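Local coordinates for protein mannosyl-6-phosphatase (Bacteroides thetaiotaomicron, PDB 4C1R) that probably removes phosphate from mannose-6-phosphate groups of yeast mannan as a magnesium-binding hydrolase of the endonuclease/exonuclease/phosphatase family, at residues 7-12 / 45-50; 152-157 / 187-192. All coordinates share one frame; numbering follows the deposited sequence.

Contact 1. Residues 7-12 / 45-50. With MG (magnesium ion), chain E.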
loop_
_atom_site.group_PDB
_atom_site.type_symbol
_atom_site.label_atom_id
_atom_site.label_comp_id
_atom_site.label_asym_id
_atom_site.label_seq_id
_atom_site.Cartn_x
_atom_site.Cartn_y
_atom_site.Cartn_z
ATOM N N TYR A 7 -0.840 0.216 -3.674
ATOM C CA TYR A 7 -1.901 0.777 -4.492
ATOM C C TYR A 7 -3.080 1.266 -3.648
ATOM O O TYR A 7 -3.832 0.450 -3.088
ATOM C CB TYR A 7 -2.410 -0.244 -5.499
ATOM C CG TYR A 7 -3.063 0.363 -6.717
ATOM C CD1 TYR A 7 -3.029 1.746 -6.947
ATOM C CD2 TYR A 7 -3.739 -0.450 -7.649
ATOM C CE1 TYR A 7 -3.653 2.304 -8.081
ATOM C CE2 TYR A 7 -4.329 0.093 -8.783
ATOM C CZ TYR A 7 -4.298 1.468 -8.988
ATOM O OH TYR A 7 -4.863 1.999 -10.149
ATOM N N ASN A 8 -3.234 2.590 -3.595
ATOM C CA ASN A 8 -4.382 3.237 -2.956
ATOM C C ASN A 8 -5.562 3.200 -3.942
ATOM O O ASN A 8 -5.506 3.816 -5.010
ATOM C CB ASN A 8 -4.020 4.663 -2.538
ATOM C CG ASN A 8 -5.192 5.419 -1.896
ATOM O OD1 ASN A 8 -6.333 5.331 -2.367
ATOM N ND2 ASN A 8 -4.886 6.260 -0.895
ATOM N N LEU A 9 -6.585 2.421 -3.596
ATOM C CA LEU A 9 -7.691 2.077 -4.515
ATOM C C LEU A 9 -8.841 3.090 -4.479
ATOM O O LEU A 9 -9.776 2.992 -5.294
ATOM C CB LEU A 9 -8.245 0.685 -4.174
ATOM C CG LEU A 9 -7.268 -0.511 -4.211
ATOM C CD1 LEU A 9 -8.034 -1.829 -4.329
ATOM C CD2 LEU A 9 -6.285 -0.380 -5.354
ATOM N N ARG A 10 -8.786 4.009 -3.502
ATOM C CA ARG A 10 -9.649 5.178 -3.424
ATOM C C ARG A 10 -11.006 4.742 -2.840
ATOM O O ARG A 10 -11.668 3.864 -3.406
ATOM C CB ARG A 10 -9.788 5.893 -4.793
ATOM C CG ARG A 10 -10.913 6.925 -4.873
ATOM C CD ARG A 10 -10.682 8.116 -3.955
ATOM N NE ARG A 10 -11.602 9.215 -4.283
ATOM C CZ ARG A 10 -11.462 10.483 -3.887
ATOM N NH1 ARG A 10 -10.450 10.843 -3.112
ATOM N NH2 ARG A 10 -12.325 11.415 -4.295
ATOM N N ASN A 11 -11.394 5.308 -1.689
ATOM C CA ASN A 11 -12.643 4.861 -1.036
ATOM C C ASN A 11 -13.856 5.073 -1.954
ATOM O O ASN A 11 -13.879 6.030 -2.742
ATOM C CB ASN A 11 -12.840 5.541 0.313
ATOM C CG ASN A 11 -12.989 7.030 0.189
ATOM O OD1 ASN A 11 -13.885 7.522 -0.496
ATOM N ND2 ASN A 11 -12.130 7.767 0.878
ATOM N N ALA A 12 -14.807 4.139 -1.932
ATOM C CA ALA A 12 -16.006 4.275 -2.754
ATOM C C ALA A 12 -16.880 5.383 -2.184
ATOM O O ALA A 12 -17.052 5.483 -0.955
ATOM C CB ALA A 12 -16.771 2.957 -2.802
ATOM N N GLN A 45 -4.829 0.755 0.073
ATOM C CA GLN A 45 -5.391 1.705 1.061
ATOM C C GLN A 45 -6.796 2.114 0.654
ATOM O O GLN A 45 -7.150 2.054 -0.523
ATOM C CB GLN A 45 -4.479 2.931 1.229
ATOM C CG GLN A 45 -3.044 2.550 1.620
ATOM C CD GLN A 45 -2.181 2.169 0.404
ATOM O OE1 GLN A 45 -2.273 2.804 -0.646
ATOM N NE2 GLN A 45 -1.291 1.179 0.567
ATOM N N GLU A 46 -7.587 2.511 1.646
ATOM C CA GLU A 46 -8.901 3.143 1.481
ATOM C C GLU A 46 -10.111 2.249 1.220
ATOM O O GLU A 46 -11.213 2.773 1.189
ATOM C CB GLU A 46 -8.880 4.333 0.509
ATOM C CG GLU A 46 -7.976 5.473 0.969
ATOM C CD GLU A 46 -8.219 6.733 0.198
ATOM O OE1 GLU A 46 -9.314 6.835 -0.421
ATOM O OE2 GLU A 46 -7.320 7.617 0.233
ATOM N N CYS A 47 -9.935 0.932 1.084
ATOM C CA CYS A 47 -11.075 0.080 0.743
ATOM C C CYS A 47 -11.995 -0.102 1.949
ATOM O O CYS A 47 -11.511 -0.442 3.047
ATOM C CB CYS A 47 -10.608 -1.305 0.288
ATOM S SG CYS A 47 -9.876 -1.315 -1.373
ATOM N N PHE A 48 -13.308 0.080 1.743
ATOM C CA PHE A 48 -14.305 -0.465 2.671
ATOM C C PHE A 48 -14.433 -1.938 2.418
ATOM O O PHE A 48 -13.992 -2.412 1.390
ATOM C CB PHE A 48 -15.675 0.220 2.522
ATOM C CG PHE A 48 -15.644 1.695 2.811
ATOM C CD1 PHE A 48 -15.553 2.162 4.110
ATOM C CD2 PHE A 48 -15.696 2.624 1.774
ATOM C CE1 PHE A 48 -15.513 3.518 4.380
ATOM C CE2 PHE A 48 -15.656 3.995 2.035
ATOM C CZ PHE A 48 -15.575 4.436 3.348
ATOM N N LEU A 49 -14.994 -2.683 3.376
ATOM C CA LEU A 49 -15.157 -4.127 3.237
ATOM C C LEU A 49 -15.765 -4.499 1.894
ATOM O O LEU A 49 -15.344 -5.497 1.289
ATOM C CB LEU A 49 -16.007 -4.733 4.383
ATOM C CG LEU A 49 -16.318 -6.235 4.226
ATOM C CD1 LEU A 49 -15.060 -7.099 4.335
ATOM C CD2 LEU A 49 -17.369 -6.691 5.238
ATOM N N HIS A 50 -16.761 -3.738 1.424
ATOM C CA HIS A 50 -17.469 -4.182 0.202
ATOM C C HIS A 50 -16.548 -4.055 -1.020
ATOM O O HIS A 50 -16.669 -4.808 -1.996
ATOM C CB HIS A 50 -18.796 -3.457 -0.015
ATOM C CG HIS A 50 -18.648 -2.050 -0.520
ATOM N ND1 HIS A 50 -18.528 -0.962 0.322
ATOM C CD2 HIS A 50 -18.586 -1.556 -1.780
ATOM C CE1 HIS A 50 -18.437 0.144 -0.397
ATOM N NE2 HIS A 50 -18.482 -0.190 -1.676
HETATM MG MG MG E . -7.162 9.319 -1.034
HETATM O O HOH W 1 -7.209 8.018 -2.700
HETATM O O HOH W 2 -9.444 9.395 -1.017
HETATM O O HOH W 3 -6.998 10.782 -2.265
HETATM O O HOH W 4 -7.284 10.530 0.574
HETATM O O HOH W 5 -5.020 9.336 -0.835
#
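N8 and Q45 pair as parallel neighbours at the C-terminal ends of strands 2-8 and 41-45, their CA atoms 4.4 Å apart, with a weak bond from Q45 N to Y7 O and a sounder one from L9 N to Q45 O (3.1 Å). Past this bridge both chains leave the sheet, and the side chain of E46 points back toward 7-12. Its CG stands anti to the carbonyl carbon (chi1 -62°) and the chain then runs extended, which carries the carboxylate across N8 toward N11. OE2 binds the magnesium ion at 2.1 Å and also takes a bond from N8 ND2 (3.0 Å, 165° at the hydrogen); the donor comes from above the carboxylate plane, while OE2 lies in the plane of the N8 amide. OE1 is gripped on its anti side by N11 N at 2.9 Å, and water 2, itself a magnesium ligand, donates to the same oxygen. One main-chain N-H and one side-chain amide, together with the metal, therefore restrain the turn of the carboxylate about CG-CD. In the DNase I-like fold, a glutamate at the end of a central strand is the usual metal ligand, with an asparagine of the adjacent strand next to it; here N8 OD1 accepts from water 1, another of the magnesium's water ligands, which places N8 in the second shell. Water 2 is weakly bonded to R10 NH1 as well, but the guanidinium has its main partner in D16, in a salt bridge through NE. Away from the metal, L9 CD1 makes an apolar contact with C47 SG at 3.5 Å. Farther out, the polar A12 O lies at the edge of the F48 ring, 3.6 Å from CE2, and A12 CB approaches NE2 of H50.

Contact 2. Residues 152-157 / 187-192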
loop_
_atom_site.group_PDB
_atom_site.type_symbol
_atom_site.label_atom_id
_atom_site.label_comp_id
_atom_site.label_asym_id
_atom_site.label_seq_id
_atom_site.Cartn_x
_atom_site.Cartn_y
_atom_site.Cartn_z
ATOM N N LEU A 152 7.120 4.115 15.505
ATOM C CA LEU A 152 6.293 3.031 15.965
ATOM C C LEU A 152 6.396 1.807 15.032
ATOM O O LEU A 152 6.573 0.669 15.496
ATOM C CB LEU A 152 4.841 3.472 16.148
ATOM C CG LEU A 152 3.811 2.350 16.254
ATOM C CD1 LEU A 152 4.155 1.461 17.463
ATOM C CD2 LEU A 152 2.401 2.930 16.365
ATOM N N VAL A 153 6.271 2.041 13.715
ATOM C CA VAL A 153 6.304 0.940 12.779
ATOM C C VAL A 153 7.662 0.257 12.867
ATOM O O VAL A 153 7.747 -0.952 12.809
ATOM C CB VAL A 153 6.006 1.429 11.335
ATOM C CG1 VAL A 153 6.415 0.361 10.341
ATOM C CG2 VAL A 153 4.507 1.681 11.197
ATOM N N GLN A 154 8.731 1.029 12.996
ATOM C CA GLN A 154 10.066 0.418 13.119
ATOM C C GLN A 154 10.250 -0.418 14.397
ATOM O O GLN A 154 10.841 -1.492 14.336
ATOM C CB GLN A 154 11.169 1.472 12.995
ATOM C CG GLN A 154 11.375 1.947 11.572
ATOM C CD GLN A 154 12.118 3.246 11.526
ATOM O OE1 GLN A 154 13.334 3.275 11.589
ATOM N NE2 GLN A 154 11.389 4.332 11.448
ATOM N N GLU A 155 9.718 0.045 15.527
ATOM C CA GLU A 155 9.626 -0.801 16.741
ATOM C C GLU A 155 8.894 -2.104 16.457
ATOM O O GLU A 155 9.393 -3.202 16.819
ATOM C CB GLU A 155 8.917 -0.062 17.882
ATOM C CG GLU A 155 9.792 0.937 18.631
ATOM C CD GLU A 155 10.915 0.278 19.464
ATOM O OE1 GLU A 155 11.047 -0.976 19.467
ATOM O OE2 GLU A 155 11.692 1.019 20.126
ATOM N N LYS A 156 7.743 -2.015 15.772
ATOM C CA LYS A 156 6.975 -3.231 15.478
ATOM C C LYS A 156 7.743 -4.179 14.570
ATOM O O LYS A 156 7.530 -5.402 14.615
ATOM C CB LYS A 156 5.585 -2.927 14.879
ATOM C CG LYS A 156 4.589 -2.343 15.862
ATOM C CD LYS A 156 4.096 -3.372 16.888
ATOM C CE LYS A 156 3.418 -2.686 18.065
ATOM N NZ LYS A 156 2.487 -3.630 18.728
ATOM N N MET A 157 8.623 -3.626 13.730
ATOM C CA MET A 157 9.421 -4.468 12.834
ATOM C C MET A 157 10.397 -5.331 13.642
ATOM O O MET A 157 10.777 -6.396 13.190
ATOM C CB MET A 157 10.206 -3.627 11.828
ATOM C CG MET A 157 9.457 -3.250 10.555
ATOM S SD MET A 157 10.198 -1.814 9.734
ATOM C CE MET A 157 11.942 -2.206 9.625
ATOM N N VAL A 187 13.833 6.319 6.819
ATOM C CA VAL A 187 15.081 5.918 6.198
ATOM C C VAL A 187 16.316 6.297 7.028
ATOM O O VAL A 187 17.429 5.929 6.685
ATOM C CB VAL A 187 15.253 6.571 4.803
ATOM C CG1 VAL A 187 14.227 6.041 3.815
ATOM C CG2 VAL A 187 15.149 8.083 4.904
ATOM N N SER A 188 16.119 6.998 8.127
ATOM C CA SER A 188 17.243 7.613 8.845
ATOM C C SER A 188 17.949 6.653 9.851
ATOM O O SER A 188 19.046 6.922 10.300
ATOM C CB SER A 188 16.747 8.857 9.583
ATOM O OG SER A 188 16.076 8.417 10.764
ATOM N N LYS A 189 17.316 5.547 10.196
ATOM C CA LYS A 189 17.907 4.595 11.126
ATOM C C LYS A 189 18.672 3.455 10.471
ATOM O O LYS A 189 19.157 2.593 11.178
ATOM C CB LYS A 189 16.834 3.992 12.028
ATOM C CG LYS A 189 16.114 4.994 12.921
ATOM C CD LYS A 189 17.107 5.855 13.688
ATOM C CE LYS A 189 16.526 6.313 15.015
ATOM N NZ LYS A 189 17.113 7.621 15.431
ATOM N N GLY A 190 18.742 3.392 9.136
ATOM C CA GLY A 190 19.450 2.273 8.489
ATOM C C GLY A 190 18.597 1.013 8.407
ATOM O O GLY A 190 19.041 -0.012 7.915
ATOM N N VAL A 191 17.349 1.109 8.845
ATOM C CA VAL A 191 16.444 -0.038 8.996
ATOM C C VAL A 191 15.626 -0.296 7.710
ATOM O O VAL A 191 15.197 -1.415 7.459
ATOM C CB VAL A 191 15.524 0.220 10.232
ATOM C CG1 VAL A 191 14.383 -0.747 10.328
ATOM C CG2 VAL A 191 16.349 0.152 11.509
ATOM N N LEU A 192 15.411 0.749 6.909
ATOM C CA LEU A 192 14.647 0.665 5.664
ATOM C C LEU A 192 15.228 1.591 4.622
ATOM O O LEU A 192 15.693 2.667 4.952
ATOM C CB LEU A 192 13.210 1.105 5.903
ATOM C CG LEU A 192 12.347 0.222 6.788
ATOM C CD1 LEU A 192 11.085 0.921 7.233
ATOM C CD2 LEU A 192 12.041 -1.115 6.126
#
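The helical turn 152-157 meets an irregular connection, 187-192, side chain to side chain and without a hydrogen bond between them; the nearest CA atoms, those of Q154 and V191, remain 7.6 Å apart. Q154 and M157, one turn apart on helix 143-159, both point their CB toward the loop. Q154 has CG anti to its carbonyl carbon (chi1 -75°) and an extended chain beyond it; this brings the amide to the loop, where the Q154 and K189 side chains cross at about a right angle. The amide oxygen OE1 lies against the aliphatic root of that lysine, 3.5 Å from K189 CG, and also near V191. The other end of the amide is held by main-chain carbonyls: NE2 donates to A150 O within its own helix and to A185 O in helix 181-187, tying the two helices together beside the loop. This is packing on the outer face of the six-stranded sheet of the DNase I-like fold, where helix 143-159 forms the beta-alpha-beta crossover between the neighbouring parallel strands 130-137 and 168-173, while 187-192 brings the chain from helix 181-187 to the edge strand 193-194. G190, with a positive phi of 81°, makes the turn after the helix, and V191 and L192 then face helix 143-159. M157 bends at chi3 (50°), and its thioether end meets L192 tip to tip: SD lies 3.8 Å from CD1, and CE 3.7 Å from CD2. On the sheet side M157 touches F134 and A168, and L192 touches F226.

In the fold
Contacts 1 and 2 lie on opposite sides of the chain's centre, their own centres 26 Å apart and their nearest atoms about 12 Å apart, and they do not touch. They follow one another along the chain, contact 1 closing before contact 2 opens. Contact 1 belongs to the seven-stranded sheet and carries the magnesium site; contact 2 belongs to the helical layer over the six-stranded sheet, away from that site. Strand 130-137 comes near both: N135 and H137, toward its end, meet side chains of contact 1, whereas F134 touches M157 of contact 2 and L136 touches V153 of the same helix, consistent with the two opposite faces of that strand.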